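Local coordinates for Lin0012 protein (Listeria innocua, PDB 3K17) that probably phosphorylates phosphomevalonate with ATP in the mevalonate pathway to isoprenoids, as a kinase of the GHMP family, at residues K312-G317 with C321-S326. Residues are numbered along the deposited sequence; the frame is centred on the assembly and turned at random.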
ATOM      1  N   LYS A 312       3.910 -44.848 -18.532  1.00 20.99           N
ATOM      2  CA  LYS A 312       3.118 -43.623 -18.581  1.00 19.63           C
ATOM      3  C   LYS A 312       3.751 -42.531 -17.737  1.00 19.34           C
ATOM      4  O   LYS A 312       4.707 -42.768 -17.005  1.00 19.44           O
ATOM      5  CB  LYS A 312       1.699 -43.892 -18.057  1.00 18.89           C
ATOM      6  CG  LYS A 312       1.660 -44.478 -16.645  1.00 18.85           C
ATOM      7  CD  LYS A 312       0.230 -44.664 -16.117  1.00 19.65           C
ATOM      8  CE  LYS A 312      -0.449 -43.342 -15.751  1.00 19.30           C
ATOM      9  NZ  LYS A 312       0.000 -42.785 -14.433  1.00 18.91           N
ATOM     10  N   SER A 313       3.206 -41.327 -17.844  1.00 19.87           N
ATOM     11  CA  SER A 313       3.708 -40.223 -17.051  1.00 20.98           C
ATOM     12  C   SER A 313       3.224 -40.485 -15.631  1.00 20.88           C
ATOM     13  O   SER A 313       2.234 -41.196 -15.421  1.00 20.47           O
ATOM     14  CB  SER A 313       3.148 -38.896 -17.565  1.00 21.06           C
ATOM     15  OG  SER A 313       1.733 -38.951 -17.674  1.00 25.25           O
ATOM     16  N   SER A 314       3.936 -39.931 -14.658  1.00 20.53           N
ATOM     17  CA  SER A 314       3.566 -40.096 -13.262  1.00 20.16           C
ATOM     18  C   SER A 314       3.255 -38.728 -12.669  1.00 21.79           C
ATOM     19  O   SER A 314       4.126 -37.860 -12.576  1.00 21.53           O
ATOM     20  CB  SER A 314       4.698 -40.760 -12.470  1.00 18.34           C
ATOM     21  OG  SER A 314       4.398 -40.747 -11.081  1.00 18.10           O
ATOM     22  N   GLY A 315       2.007 -38.545 -12.267  1.00 22.91           N
ATOM     23  CA  GLY A 315       1.603 -37.277 -11.697  1.00 24.31           C
ATOM     24  C   GLY A 315       0.935 -36.365 -12.707  1.00 24.49           C
ATOM     25  O   GLY A 315       0.085 -36.787 -13.498  1.00 23.29           O
ATOM     26  N   SER A 316       1.338 -35.104 -12.689  1.00 25.17           N
ATOM     27  CA  SER A 316       0.770 -34.102 -13.575  1.00 26.45           C
ATOM     28  C   SER A 316       1.197 -34.257 -15.026  1.00 24.29           C
ATOM     29  O   SER A 316       0.522 -33.767 -15.925  1.00 24.67           O
ATOM     30  CB  SER A 316       1.174 -32.708 -13.097  1.00 28.64           C
ATOM     31  OG  SER A 316       2.569 -32.512 -13.289  1.00 34.03           O
ATOM     32  N   GLY A 317       2.307 -34.942 -15.258  1.00 23.43           N
ATOM     33  CA  GLY A 317       2.792 -35.065 -16.620  1.00 23.22           C
ATOM     34  C   GLY A 317       3.385 -33.712 -16.986  1.00 22.27           C
ATOM     35  O   GLY A 317       3.630 -32.895 -16.102  1.00 22.89           O
ATOM     36  N   CYS A 321       8.715 -37.163 -13.791  1.00 18.19           N
ATOM     37  CA  CYS A 321       9.014 -38.559 -14.096  1.00 17.15           C
ATOM     38  C   CYS A 321       7.952 -39.355 -14.827  1.00 18.52           C
ATOM     39  O   CYS A 321       6.749 -39.084 -14.727  1.00 18.84           O
ATOM     40  CB  CYS A 321       9.344 -39.328 -12.816  1.00 17.09           C
ATOM     41  SG  CYS A 321      10.775 -38.737 -11.889  1.00 16.97           S
ATOM     42  N   GLY A 322       8.433 -40.353 -15.563  1.00 16.98           N
ATOM     43  CA  GLY A 322       7.568 -41.285 -16.255  1.00 16.83           C
ATOM     44  C   GLY A 322       7.884 -42.599 -15.546  1.00 18.24           C
ATOM     45  O   GLY A 322       8.950 -42.712 -14.933  1.00 15.19           O
ATOM     46  N   ILE A 323       6.986 -43.579 -15.606  1.00 17.50           N
ATOM     47  CA  ILE A 323       7.217 -44.865 -14.940  1.00 19.91           C
ATOM     48  C   ILE A 323       6.843 -46.029 -15.855  1.00 20.26           C
ATOM     49  O   ILE A 323       6.102 -45.848 -16.820  1.00 19.76           O
ATOM     50  CB  ILE A 323       6.370 -45.004 -13.654  1.00 17.26           C
ATOM     51  CG1 ILE A 323       4.886 -44.864 -14.006  1.00 19.66           C
ATOM     52  CG2 ILE A 323       6.800 -43.969 -12.627  1.00 17.50           C
ATOM     53  CD1 ILE A 323       3.937 -45.121 -12.855  1.00 21.35           C
ATOM     54  N   ALA A 324       7.338 -47.221 -15.535  1.00 21.23           N
ATOM     55  CA  ALA A 324       7.035 -48.392 -16.345  1.00 23.32           C
ATOM     56  C   ALA A 324       7.136 -49.718 -15.598  1.00 23.73           C
ATOM     57  O   ALA A 324       7.824 -49.829 -14.580  1.00 24.51           O
ATOM     58  CB  ALA A 324       7.955 -48.425 -17.560  1.00 23.10           C
ATOM     59  N   PHE A 325       6.428 -50.713 -16.125  1.00 22.82           N
ATOM     60  CA  PHE A 325       6.433 -52.082 -15.598  1.00 24.11           C
ATOM     61  C   PHE A 325       6.961 -52.955 -16.742  1.00 24.32           C
ATOM     62  O   PHE A 325       6.504 -52.814 -17.876  1.00 23.19           O
ATOM     63  CB  PHE A 325       5.014 -52.532 -15.248  1.00 21.92           C
ATOM     64  CG  PHE A 325       4.485 -51.947 -13.974  1.00 19.62           C
ATOM     65  CD1 PHE A 325       4.944 -52.401 -12.743  1.00 19.65           C
ATOM     66  CD2 PHE A 325       3.519 -50.950 -14.003  1.00 20.29           C
ATOM     67  CE1 PHE A 325       4.447 -51.869 -11.552  1.00 20.23           C
ATOM     68  CE2 PHE A 325       3.012 -50.407 -12.816  1.00 21.07           C
ATOM     69  CZ  PHE A 325       3.478 -50.870 -11.591  1.00 21.20           C
ATOM     70  N   SER A 326       7.920 -53.831 -16.450  1.00 25.89           N
ATOM     71  CA  SER A 326       8.498 -54.715 -17.466  1.00 29.07           C
ATOM     72  C   SER A 326       8.421 -56.196 -17.078  1.00 30.16           C
ATOM     73  O   SER A 326       8.472 -56.543 -15.896  1.00 30.37           O
ATOM     74  CB  SER A 326       9.965 -54.338 -17.735  1.00 29.27           C
ATOM     75  OG  SER A 326      10.063 -53.076 -18.380  1.00 29.44           O
TER
HETATM   76  O   HOH W   1       6.880 -37.522 -11.378  1.00 23.92           O
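Cys321 meets Ser314 next to the connecting loop of a beta hairpin, where strands 310-313 and 321-326 of the GHMP-kinase C-terminal region begin to part. Its carbonyl O accepts the backbone N of Ser314 at 2.9 Å, the donor tilted 16° from the carbonyl plane, and the same oxygen lies 3.5 Å from Ser314 CB. A water bridges the gap: it accepts from Cys321 N and donates to Ser314 O, joining two backbone groups that do not pair directly. At Gly322 the strands come close, its CA 4.1 Å from Ser313 CA in an antiparallel non-hydrogen-bonded pair. Ile323 then forms the hydrogen-bonded pair with Lys312: Ile323 N reaches Lys312 O at 2.8 Å, almost straight, and Ile323 O accepts Lys312 N. The side chains of this pair lie alongside each other on one face of the sheet, with Ile323 CG1 4.2 Å from Lys312 CG. The two branches of the isoleucine divide between neighbours, since a chi1 of 58° sets CG1 between its own backbone N and carbonyl carbon, near Lys312 CG, while CG2 lies 3.8 Å from Ser314 CB. Further along, Ala324 and Ser326 pack on helix 329-341, whereas Phe325 touches helix 267-288 and Val17 of strand 7-18, so this inner strand of the four-stranded sheet has helices on both its faces. Strand 7-18 also receives Ser314, whose OG bonds Tyr16 O. The buried lysine illustrates how a charge is met from the hairpin and from a neighbouring part of the fold together: its chain bends at chi3 and chi4, and NZ, which makes a salt bridge to Glu20 and bonds Val17 O, both outside the hairpin, also donates to Ser313 O at 2.9 Å.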